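Local coordinates for MmcQ/YjbR family DNA-binding protein (Pseudomonas syringae pv. tomato, PDB 3H9X) that adopts a double-wing fold and probably binds DNA, though its cellular role is unknown, at residues L43-A48 and R58-D63; P78-A83 and H90-L95; I62-Q67 and S107-S112; Y14-D19 and A29-S34. All coordinates share one frame; numbering follows the deposited sequence.

The four contacts build one small alpha-beta domain around a five-stranded antiparallel sheet. Contact 4 comes first along the chain, fastening the loop after helix 3-13 to edge strand 29-32. Contact 1 follows, pairing strands 39-47 and 58-65, its centre about 18 Å from that of contact 4. Contact 3 continues from the same strand 58-65, sharing I62 and D63 with contact 1, and lays helix 102-115 against it. Contact 2, the hairpin of strands 80-82 and 91-95, is nested within the loop that contact 3 closes. Contacts 2 and 4 lie at the two outer strands of the sheet, about 20 Å apart between centres, with contact 1 between them in strand order.

Contact 1: residues L43-A48 and R58-D63; sequences LMDIPA and RVDVID
I46 and V59 face each other as a hydrogen-bonded pair of an antiparallel beta hairpin, and their side chains begin its tightly packed side. I46 CG1 meets V59 CG2 at 3.7 Å, while I46 CD1 reaches along the strand to V61 CG2 at 4.1 Å. Beyond the end of the strand, A48 CB extends this apolar row by touching V59 CG1. The backbone binds M44 to V61 and I46 to V59 with two bonds each, among them M44 N to V61 O at 2.9 Å. On the other face, L43 CD1 lies 3.6 Å from I62 CG2.

The looser, more solvent-facing end belongs to R58. With its chain bent at chi2 and chi3, the guanidinium folds back so that NH2 forms a salt bridge to D45 OD2 at 3.0 Å. This approach comes from above the carboxylate plane, 58° out of it, and the NE bond to the same oxygen is weak. P47 lies over one guanidinium face, with CG 3.7 Å from R58 NH1.

Strand 91-95 borders strand 58-65, bringing T93 and L95 against V61, whereas helix 3-13 packs I7 on L43, F6 on I62, and pairs R3 with D60.

Contact 2: residues P78-A83 and H90-L95; sequences PGIYPA and HWITVL
The ring of Y81 has T93 O at its edge, 4.1 Å from Y81 CD1, in the beta hairpin of strands 80-82 and 91-95 that completes one side of the antiparallel sheet in this double-wing protein. L95 CB approaches Y81 CE1 at 3.9 Å, the two side chains side by side and pointing the same way. The other flat group, the indole of W91, leads away from strand 80-82: the L64-K65 backbone lies over one of its faces and D63 lies toward the other. W91 CB remains to touch A83 CB at 3.5 Å.

Y81 and T93 form a hydrogen-bonded pair, with Y81 N to T93 O at 2.9 Å and nearly straight (177°). Two residues along each strand, L95 N binds G79 O; the positive phi of G79 suits a residue without a side chain at this entry to the strand.

On the face shared by I80 and V94, chi1 of I80 (-62°) sets CG1 beside the backbone N and turns the CG2 branch to I92, where the two CG2 atoms meet at 3.5 Å. On the Y81 face, T93 OG1 is held by D63 OD1 and the backbone N of Y84, which tie it to the central strand and to the turn. Toward the turn from Y81 and T93, where the strands part, a water accepts from A83 N and donates to W91 O at 2.6 Å.

Contact 3: residues I62-Q67 and S107-S112; sequences IDLKVQ and SLIEDS
S112 accepts the hydrogen bond that joins helix to strand here: K65 N donates to S112 OG at 2.8 Å and 171°, a nearly straight bond. The hydroxyl of S112 points to the sheet because chi1 (-177°) swings OG away from its own amide nitrogen. The same oxygen is also bonded to Y40 O, giving it a proton while receiving one from K65, so this buried hydroxyl links the helix to two neighbouring strands. A weaker CA-H...O contact runs alongside, S112 CA lying 3.3 Å from K65 O.

Helix 102-115 packs on one face of the antiparallel sheet of this YjbR-family domain. The axes of strand 62-65 and helix 107-112 approach to 7.0 Å with their directions 53° apart, and the two backbones come nearest at K65 and S112.

The apolar contacts lie further back along the strand. L64 presents CD2 to the helix, meeting L108 CB at 3.6 Å with the side chains about perpendicular, and its CG rests beside S112 CB. I109 starts out pointing away from the strand, but the bend at chi2 returns its tip, and CD1 touches L64 CD2 at 3.7 Å. I62 crosses I109 at about a right angle, I62 CD1 to I109 CD1 at 3.7 Å. L74 of helix 71-74 adjoins both V66 and L108, while Y14 packs on I109.

Contact 4: residues Y14-D19 and A29-S34; sequences YDTKPD and AVFRHS
D19 grips strand 29-32 by both backbone and side chain. D19 N donates to V30 O at 3.1 Å and V30 N returns the bond to D19 O, a single antiparallel bridge by which an otherwise irregular loop docks on the sheet edge. D19 OD2 then forms a salt bridge with R32, taking NE at 3.1 Å (158°) and, weakly, NH1. The oxygen lies in the guanidinium plane, yet the arginine meets it from above the carboxylate plane, the two planes being 67° apart. The bend of R32 at chi2 (-106°) helps carry its NE edge to D19.

Beside this polar grip, P18 CB packs on F31 CZ at 3.8 Å. The CA of the same proline lies over one face of the ring. T16 CG2 approaches R32 O at 3.5 Å.

In the next shell, F6 of helix 3-13 meets F31 edge-to-face, and A10 touches it too. T16 OG1 is hydrogen-bonded to Y40 OH, and Y14 OH to E110 of helix 102-115, so the loop is held at several points.

Because D19 OD2 takes the NE bond and, weakly, one from NH1, the pairing probably favours a charged D19 and adds a salt bridge to the two backbone bonds.

Contact 1: residues L43-A48 and R58-D63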
# COMPACT_ATOMS: atom_id res chain seq x y z
N LEU A 43 3.27 0.50 3.96
CA LEU A 43 4.35 0.99 3.12
C LEU A 43 5.56 0.10 3.36
O LEU A 43 5.93 -0.13 4.50
CB LEU A 43 4.68 2.42 3.51
CG LEU A 43 5.85 3.09 2.81
CD1 LEU A 43 5.52 3.26 1.37
CD2 LEU A 43 6.16 4.41 3.47
N MSE A 44 6.16 -0.39 2.28
CA MSE A 44 7.34 -1.24 2.39
C MSE A 44 8.32 -1.05 1.25
O MSE A 44 7.94 -0.70 0.14
CB MSE A 44 6.96 -2.71 2.38
CG MSE A 44 6.10 -3.18 3.52
SE MSE A 44 5.59 -5.05 3.27
CE MSE A 44 4.07 -4.80 2.12
N ASP A 45 9.58 -1.31 1.55
CA ASP A 45 10.66 -1.25 0.59
C ASP A 45 11.08 -2.70 0.42
O ASP A 45 11.67 -3.27 1.34
CB ASP A 45 11.82 -0.44 1.16
CG ASP A 45 13.05 -0.50 0.28
OD1 ASP A 45 12.97 -0.01 -0.87
OD2 ASP A 45 14.09 -1.02 0.75
N ILE A 46 10.79 -3.31 -0.73
CA ILE A 46 11.12 -4.72 -0.93
C ILE A 46 11.87 -5.05 -2.22
O ILE A 46 11.95 -4.23 -3.14
CB ILE A 46 9.84 -5.60 -0.94
CG1 ILE A 46 8.93 -5.18 -2.10
CG2 ILE A 46 9.11 -5.47 0.39
CD1 ILE A 46 7.79 -6.13 -2.38
N PRO A 47 12.46 -6.26 -2.28
CA PRO A 47 13.20 -6.69 -3.47
C PRO A 47 12.20 -6.88 -4.62
O PRO A 47 11.21 -7.59 -4.47
CB PRO A 47 13.82 -8.01 -3.02
CG PRO A 47 14.01 -7.81 -1.55
CD PRO A 47 12.70 -7.19 -1.16
N ALA A 48 12.45 -6.25 -5.76
CA ALA A 48 11.55 -6.36 -6.90
C ALA A 48 11.06 -7.79 -7.12
O ALA A 48 9.86 -8.01 -7.38
CB ALA A 48 12.24 -5.83 -8.15
N ARG A 58 15.45 -2.97 -5.85
CA ARG A 58 14.43 -2.88 -4.81
C ARG A 58 13.27 -2.02 -5.37
O ARG A 58 13.43 -1.33 -6.40
CB ARG A 58 14.97 -2.17 -3.55
CG ARG A 58 16.43 -2.38 -3.16
CD ARG A 58 16.58 -3.43 -2.09
NE ARG A 58 15.55 -3.30 -1.08
CZ ARG A 58 15.37 -4.16 -0.08
NH1 ARG A 58 16.16 -5.23 0.04
NH2 ARG A 58 14.39 -3.98 0.80
N VAL A 59 12.12 -2.06 -4.69
CA VAL A 59 10.94 -1.27 -5.06
C VAL A 59 10.17 -0.80 -3.80
O VAL A 59 10.24 -1.43 -2.74
CB VAL A 59 9.94 -2.07 -5.95
CG1 VAL A 59 10.54 -2.32 -7.33
CG2 VAL A 59 9.58 -3.39 -5.29
N ASP A 60 9.46 0.32 -3.90
CA ASP A 60 8.66 0.79 -2.78
C ASP A 60 7.22 0.55 -3.15
O ASP A 60 6.75 1.03 -4.18
CB ASP A 60 8.90 2.28 -2.50
CG ASP A 60 9.98 2.52 -1.46
OD1 ASP A 60 10.79 1.59 -1.22
OD2 ASP A 60 10.03 3.64 -0.90
N VAL A 61 6.51 -0.18 -2.30
CA VAL A 61 5.11 -0.53 -2.54
C VAL A 61 4.22 -0.22 -1.33
O VAL A 61 4.71 -0.10 -0.22
CB VAL A 61 4.99 -2.06 -2.92
CG1 VAL A 61 6.00 -2.40 -4.00
CG2 VAL A 61 5.23 -2.96 -1.70
N ILE A 62 2.92 -0.06 -1.57
CA ILE A 62 1.99 0.16 -0.48
C ILE A 62 0.89 -0.88 -0.62
O ILE A 62 0.45 -1.20 -1.73
CB ILE A 62 1.31 1.53 -0.49
CG1 ILE A 62 0.72 1.80 -1.86
CG2 ILE A 62 2.29 2.59 -0.02
CD1 ILE A 62 -0.19 2.98 -1.91
N ASP A 63 0.47 -1.42 0.52
CA ASP A 63 -0.60 -2.41 0.54
C ASP A 63 -1.85 -1.71 1.02
O ASP A 63 -1.83 -0.98 2.01
CB ASP A 63 -0.22 -3.55 1.46
CG ASP A 63 0.58 -4.62 0.74
OD1 ASP A 63 1.34 -4.28 -0.20
OD2 ASP A 63 0.45 -5.80 1.10

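Contact 2: residues P78-A83 and H90-L95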
# COMPACT_ATOMS: atom_id res chain seq x y z
N PRO A 78 -1.90 -2.48 -14.66
CA PRO A 78 -0.45 -2.43 -14.61
C PRO A 78 -0.05 -1.63 -13.39
O PRO A 78 -0.60 -0.55 -13.13
CB PRO A 78 -0.09 -1.74 -15.92
CG PRO A 78 -1.27 -0.85 -16.17
CD PRO A 78 -2.41 -1.75 -15.83
N GLY A 79 0.88 -2.18 -12.61
CA GLY A 79 1.33 -1.50 -11.41
C GLY A 79 0.73 -2.04 -10.12
O GLY A 79 1.18 -1.70 -9.03
N ILE A 80 -0.29 -2.89 -10.27
CA ILE A 80 -0.98 -3.50 -9.14
C ILE A 80 -0.65 -4.99 -9.18
O ILE A 80 -0.80 -5.64 -10.21
CB ILE A 80 -2.50 -3.30 -9.24
CG1 ILE A 80 -2.81 -1.80 -9.21
CG2 ILE A 80 -3.20 -4.01 -8.11
CD1 ILE A 80 -4.23 -1.43 -9.56
N TYR A 81 -0.16 -5.50 -8.06
CA TYR A 81 0.22 -6.90 -7.94
C TYR A 81 -0.52 -7.54 -6.77
O TYR A 81 -1.24 -6.87 -6.04
CB TYR A 81 1.74 -7.00 -7.71
CG TYR A 81 2.58 -6.33 -8.76
CD1 TYR A 81 2.63 -4.94 -8.86
CD2 TYR A 81 3.30 -7.08 -9.70
CE1 TYR A 81 3.35 -4.31 -9.88
CE2 TYR A 81 4.03 -6.46 -10.72
CZ TYR A 81 4.05 -5.07 -10.81
OH TYR A 81 4.72 -4.45 -11.85
N PRO A 82 -0.37 -8.87 -6.59
CA PRO A 82 -1.01 -9.61 -5.50
C PRO A 82 -0.46 -9.15 -4.15
O PRO A 82 0.72 -8.81 -4.03
CB PRO A 82 -0.63 -11.05 -5.81
CG PRO A 82 -0.55 -11.05 -7.30
CD PRO A 82 0.21 -9.80 -7.57
N ALA A 83 -1.30 -9.14 -3.12
CA ALA A 83 -0.87 -8.69 -1.81
C ALA A 83 0.39 -9.39 -1.31
O ALA A 83 0.48 -10.61 -1.32
CB ALA A 83 -1.99 -8.88 -0.80
N HIS A 90 -8.05 -10.10 0.31
CA HIS A 90 -8.51 -8.81 0.82
C HIS A 90 -7.55 -7.65 0.59
O HIS A 90 -7.96 -6.48 0.66
CB HIS A 90 -8.81 -8.94 2.30
CG HIS A 90 -10.00 -9.78 2.60
ND1 HIS A 90 -11.29 -9.29 2.52
CD2 HIS A 90 -10.11 -11.08 2.94
CE1 HIS A 90 -12.14 -10.27 2.80
NE2 HIS A 90 -11.44 -11.36 3.06
N TRP A 91 -6.29 -7.97 0.31
CA TRP A 91 -5.30 -6.92 0.09
C TRP A 91 -4.72 -6.88 -1.32
O TRP A 91 -4.78 -7.86 -2.06
CB TRP A 91 -4.18 -6.98 1.14
CG TRP A 91 -4.67 -6.66 2.55
CD1 TRP A 91 -5.41 -7.47 3.37
CD2 TRP A 91 -4.54 -5.41 3.25
NE1 TRP A 91 -5.76 -6.80 4.51
CE2 TRP A 91 -5.23 -5.53 4.47
CE3 TRP A 91 -3.91 -4.19 2.96
CZ2 TRP A 91 -5.31 -4.49 5.40
CZ3 TRP A 91 -3.98 -3.15 3.89
CH2 TRP A 91 -4.68 -3.31 5.09
N ILE A 92 -4.18 -5.72 -1.65
CA ILE A 92 -3.59 -5.40 -2.94
C ILE A 92 -2.27 -4.70 -2.70
O ILE A 92 -2.12 -3.99 -1.72
CB ILE A 92 -4.54 -4.45 -3.68
CG1 ILE A 92 -5.60 -5.28 -4.38
CG2 ILE A 92 -3.83 -3.63 -4.69
CD1 ILE A 92 -4.97 -6.23 -5.36
N THR A 93 -1.30 -4.93 -3.58
CA THR A 93 0.00 -4.29 -3.43
C THR A 93 0.19 -3.35 -4.62
O THR A 93 0.23 -3.80 -5.75
CB THR A 93 1.16 -5.32 -3.42
OG1 THR A 93 1.12 -6.09 -2.22
CG2 THR A 93 2.52 -4.62 -3.52
N VAL A 94 0.27 -2.05 -4.36
CA VAL A 94 0.46 -1.08 -5.44
C VAL A 94 1.91 -0.64 -5.48
O VAL A 94 2.50 -0.26 -4.47
CB VAL A 94 -0.47 0.17 -5.28
CG1 VAL A 94 -0.28 1.11 -6.47
CG2 VAL A 94 -1.93 -0.26 -5.22
N LEU A 95 2.48 -0.70 -6.67
CA LEU A 95 3.86 -0.32 -6.85
C LEU A 95 4.03 1.20 -6.98
O LEU A 95 3.45 1.81 -7.88
CB LEU A 95 4.40 -1.05 -8.08
CG LEU A 95 5.86 -0.89 -8.46
CD1 LEU A 95 6.01 0.33 -9.34
CD2 LEU A 95 6.73 -0.81 -7.21
O HOH W 1 -4.38 -9.88 -3.59

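Contact 3: residues I62-Q67 and S107-S112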
# COMPACT_ATOMS: atom_id res chain seq x y z
N ILE A 62 2.92 -0.06 -1.57
CA ILE A 62 1.99 0.16 -0.48
C ILE A 62 0.89 -0.88 -0.62
O ILE A 62 0.45 -1.20 -1.73
CB ILE A 62 1.31 1.53 -0.49
CG1 ILE A 62 0.72 1.80 -1.86
CG2 ILE A 62 2.29 2.59 -0.02
CD1 ILE A 62 -0.19 2.98 -1.91
N ASP A 63 0.47 -1.42 0.52
CA ASP A 63 -0.60 -2.41 0.54
C ASP A 63 -1.85 -1.71 1.02
O ASP A 63 -1.83 -0.98 2.01
CB ASP A 63 -0.22 -3.55 1.46
CG ASP A 63 0.58 -4.62 0.74
OD1 ASP A 63 1.34 -4.28 -0.20
OD2 ASP A 63 0.45 -5.80 1.10
N LEU A 64 -2.92 -1.95 0.28
CA LEU A 64 -4.22 -1.35 0.54
C LEU A 64 -5.30 -2.41 0.59
O LEU A 64 -5.19 -3.44 -0.07
CB LEU A 64 -4.54 -0.33 -0.58
CG LEU A 64 -4.14 1.14 -0.39
CD1 LEU A 64 -2.79 1.27 0.29
CD2 LEU A 64 -4.13 1.83 -1.75
N LYS A 65 -6.34 -2.19 1.39
CA LYS A 65 -7.42 -3.17 1.50
C LYS A 65 -8.52 -2.86 0.51
O LYS A 65 -8.89 -1.70 0.31
CB LYS A 65 -7.98 -3.15 2.92
CG LYS A 65 -8.91 -4.29 3.28
CD LYS A 65 -9.44 -4.09 4.70
CE LYS A 65 -9.36 -5.36 5.54
NZ LYS A 65 -10.08 -6.52 4.93
N VAL A 66 -9.04 -3.89 -0.14
CA VAL A 66 -10.10 -3.67 -1.10
C VAL A 66 -11.17 -4.73 -0.91
O VAL A 66 -11.01 -5.64 -0.09
CB VAL A 66 -9.57 -3.74 -2.55
CG1 VAL A 66 -8.43 -2.74 -2.74
CG2 VAL A 66 -9.09 -5.14 -2.88
N GLN A 67 -12.27 -4.59 -1.63
CA GLN A 67 -13.34 -5.56 -1.55
C GLN A 67 -12.95 -6.79 -2.36
O GLN A 67 -12.54 -6.69 -3.51
CB GLN A 67 -14.63 -4.95 -2.08
CG GLN A 67 -15.14 -3.82 -1.23
CD GLN A 67 -15.55 -2.62 -2.06
OE1 GLN A 67 -16.50 -2.68 -2.84
NE2 GLN A 67 -14.82 -1.51 -1.90
N SER A 107 -7.72 7.38 -4.55
CA SER A 107 -9.03 6.79 -4.35
C SER A 107 -8.90 5.43 -3.67
O SER A 107 -9.70 5.11 -2.78
CB SER A 107 -9.77 6.66 -5.69
OG SER A 107 -9.05 5.86 -6.60
N LEU A 108 -7.90 4.64 -4.08
CA LEU A 108 -7.65 3.33 -3.48
C LEU A 108 -7.27 3.51 -2.00
O LEU A 108 -7.72 2.74 -1.13
CB LEU A 108 -6.54 2.60 -4.25
CG LEU A 108 -6.91 2.13 -5.67
CD1 LEU A 108 -5.67 1.67 -6.43
CD2 LEU A 108 -7.90 1.00 -5.59
N ILE A 109 -6.46 4.53 -1.71
CA ILE A 109 -6.08 4.85 -0.33
C ILE A 109 -7.38 5.15 0.45
O ILE A 109 -7.49 4.79 1.61
CB ILE A 109 -5.19 6.15 -0.22
CG1 ILE A 109 -3.96 6.09 -1.14
CG2 ILE A 109 -4.77 6.34 1.23
CD1 ILE A 109 -2.84 5.18 -0.69
N GLU A 110 -8.33 5.83 -0.20
CA GLU A 110 -9.61 6.17 0.43
C GLU A 110 -10.44 4.92 0.67
O GLU A 110 -10.98 4.71 1.75
CB GLU A 110 -10.40 7.16 -0.45
CG GLU A 110 -11.76 7.62 0.14
CD GLU A 110 -11.65 8.25 1.53
OE1 GLU A 110 -10.84 9.19 1.71
OE2 GLU A 110 -12.38 7.82 2.45
N ASP A 111 -10.54 4.08 -0.35
CA ASP A 111 -11.29 2.84 -0.24
C ASP A 111 -10.79 1.98 0.92
O ASP A 111 -11.60 1.45 1.69
CB ASP A 111 -11.20 2.08 -1.56
CG ASP A 111 -12.13 2.65 -2.61
OD1 ASP A 111 -12.35 3.89 -2.63
OD2 ASP A 111 -12.64 1.86 -3.43
N SER A 112 -9.47 1.84 1.06
CA SER A 112 -8.87 1.04 2.14
C SER A 112 -9.16 1.69 3.49
O SER A 112 -9.36 1.00 4.49
CB SER A 112 -7.35 0.94 1.93
OG SER A 112 -6.73 0.13 2.89

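Contact 4: residues Y14-D19 and A29-S34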
# COMPACT_ATOMS: atom_id res chain seq x y z
N TYR A 14 -5.59 12.61 6.08
CA TYR A 14 -6.12 11.78 7.15
C TYR A 14 -5.55 12.14 8.50
O TYR A 14 -6.00 11.64 9.52
CB TYR A 14 -5.86 10.29 6.86
CG TYR A 14 -6.48 9.80 5.57
CD1 TYR A 14 -7.85 9.61 5.46
CD2 TYR A 14 -5.70 9.57 4.44
CE1 TYR A 14 -8.44 9.22 4.24
CE2 TYR A 14 -6.27 9.18 3.23
CZ TYR A 14 -7.63 9.01 3.13
OH TYR A 14 -8.19 8.67 1.91
N ASP A 15 -4.54 13.00 8.50
CA ASP A 15 -3.92 13.41 9.76
C ASP A 15 -3.42 12.19 10.54
O ASP A 15 -3.57 12.12 11.76
CB ASP A 15 -4.94 14.19 10.58
CG ASP A 15 -4.29 15.11 11.59
OD1 ASP A 15 -3.81 14.61 12.63
OD2 ASP A 15 -4.26 16.33 11.33
N THR A 16 -2.81 11.25 9.83
CA THR A 16 -2.28 10.03 10.42
C THR A 16 -0.76 10.06 10.44
O THR A 16 -0.13 10.43 9.45
CB THR A 16 -2.70 8.78 9.60
OG1 THR A 16 -4.13 8.71 9.50
CG2 THR A 16 -2.17 7.51 10.25
N LYS A 17 -0.17 9.66 11.57
CA LYS A 17 1.29 9.62 11.69
C LYS A 17 1.76 8.19 11.40
O LYS A 17 1.22 7.24 11.95
CB LYS A 17 1.72 10.09 13.10
CG LYS A 17 2.63 9.12 13.90
CD LYS A 17 1.82 8.04 14.65
CE LYS A 17 2.71 6.95 15.26
NZ LYS A 17 3.82 7.47 16.13
N PRO A 18 2.75 8.04 10.51
CA PRO A 18 3.27 6.71 10.17
C PRO A 18 3.87 5.97 11.35
O PRO A 18 4.61 6.55 12.15
CB PRO A 18 4.29 7.01 9.08
CG PRO A 18 4.79 8.38 9.45
CD PRO A 18 3.50 9.08 9.79
N ASP A 19 3.55 4.69 11.45
CA ASP A 19 4.05 3.84 12.52
C ASP A 19 5.07 2.84 11.99
O ASP A 19 5.02 2.46 10.82
CB ASP A 19 2.90 3.09 13.18
CG ASP A 19 2.75 3.46 14.60
OD1 ASP A 19 3.72 3.26 15.37
OD2 ASP A 19 1.67 3.95 14.97
N ALA A 29 6.35 0.84 7.07
CA ALA A 29 5.53 1.76 7.87
C ALA A 29 4.06 1.44 7.66
O ALA A 29 3.62 1.25 6.54
CB ALA A 29 5.81 3.18 7.46
N VAL A 30 3.30 1.39 8.75
CA VAL A 30 1.86 1.12 8.64
C VAL A 30 1.05 2.37 8.95
O VAL A 30 1.51 3.26 9.65
CB VAL A 30 1.39 -0.07 9.57
CG1 VAL A 30 2.25 -1.30 9.33
CG2 VAL A 30 1.43 0.32 11.02
N PHE A 31 -0.15 2.43 8.40
CA PHE A 31 -1.03 3.57 8.63
C PHE A 31 -2.35 3.02 9.15
O PHE A 31 -3.02 2.25 8.47
CB PHE A 31 -1.27 4.35 7.34
CG PHE A 31 -0.03 5.00 6.81
CD1 PHE A 31 1.02 4.23 6.31
CD2 PHE A 31 0.11 6.39 6.83
CE1 PHE A 31 2.18 4.82 5.85
CE2 PHE A 31 1.28 6.99 6.37
CZ PHE A 31 2.32 6.21 5.88
N ARG A 32 -2.72 3.41 10.37
CA ARG A 32 -3.97 2.93 10.94
C ARG A 32 -4.80 4.04 11.55
O ARG A 32 -4.38 5.20 11.59
CB ARG A 32 -3.69 1.87 12.00
CG ARG A 32 -2.98 2.39 13.23
CD ARG A 32 -1.53 1.94 13.25
NE ARG A 32 -0.90 2.32 14.51
CZ ARG A 32 -1.23 1.81 15.69
NH1 ARG A 32 -0.61 2.22 16.79
NH2 ARG A 32 -2.18 0.89 15.78
N HIS A 33 -6.00 3.68 11.99
CA HIS A 33 -6.92 4.62 12.62
C HIS A 33 -6.61 4.70 14.10
O HIS A 33 -6.12 3.74 14.69
CB HIS A 33 -8.38 4.17 12.47
CG HIS A 33 -8.85 4.07 11.06
ND1 HIS A 33 -8.64 2.95 10.28
CD2 HIS A 33 -9.55 4.94 10.29
CE1 HIS A 33 -9.19 3.14 9.10
NE2 HIS A 33 -9.75 4.33 9.07
N SER A 34 -6.90 5.85 14.71
CA SER A 34 -6.65 6.03 16.12
C SER A 34 -7.72 5.30 16.92
O SER A 34 -7.53 4.97 18.09
CB SER A 34 -6.64 7.52 16.45
OG SER A 34 -6.13 7.74 17.75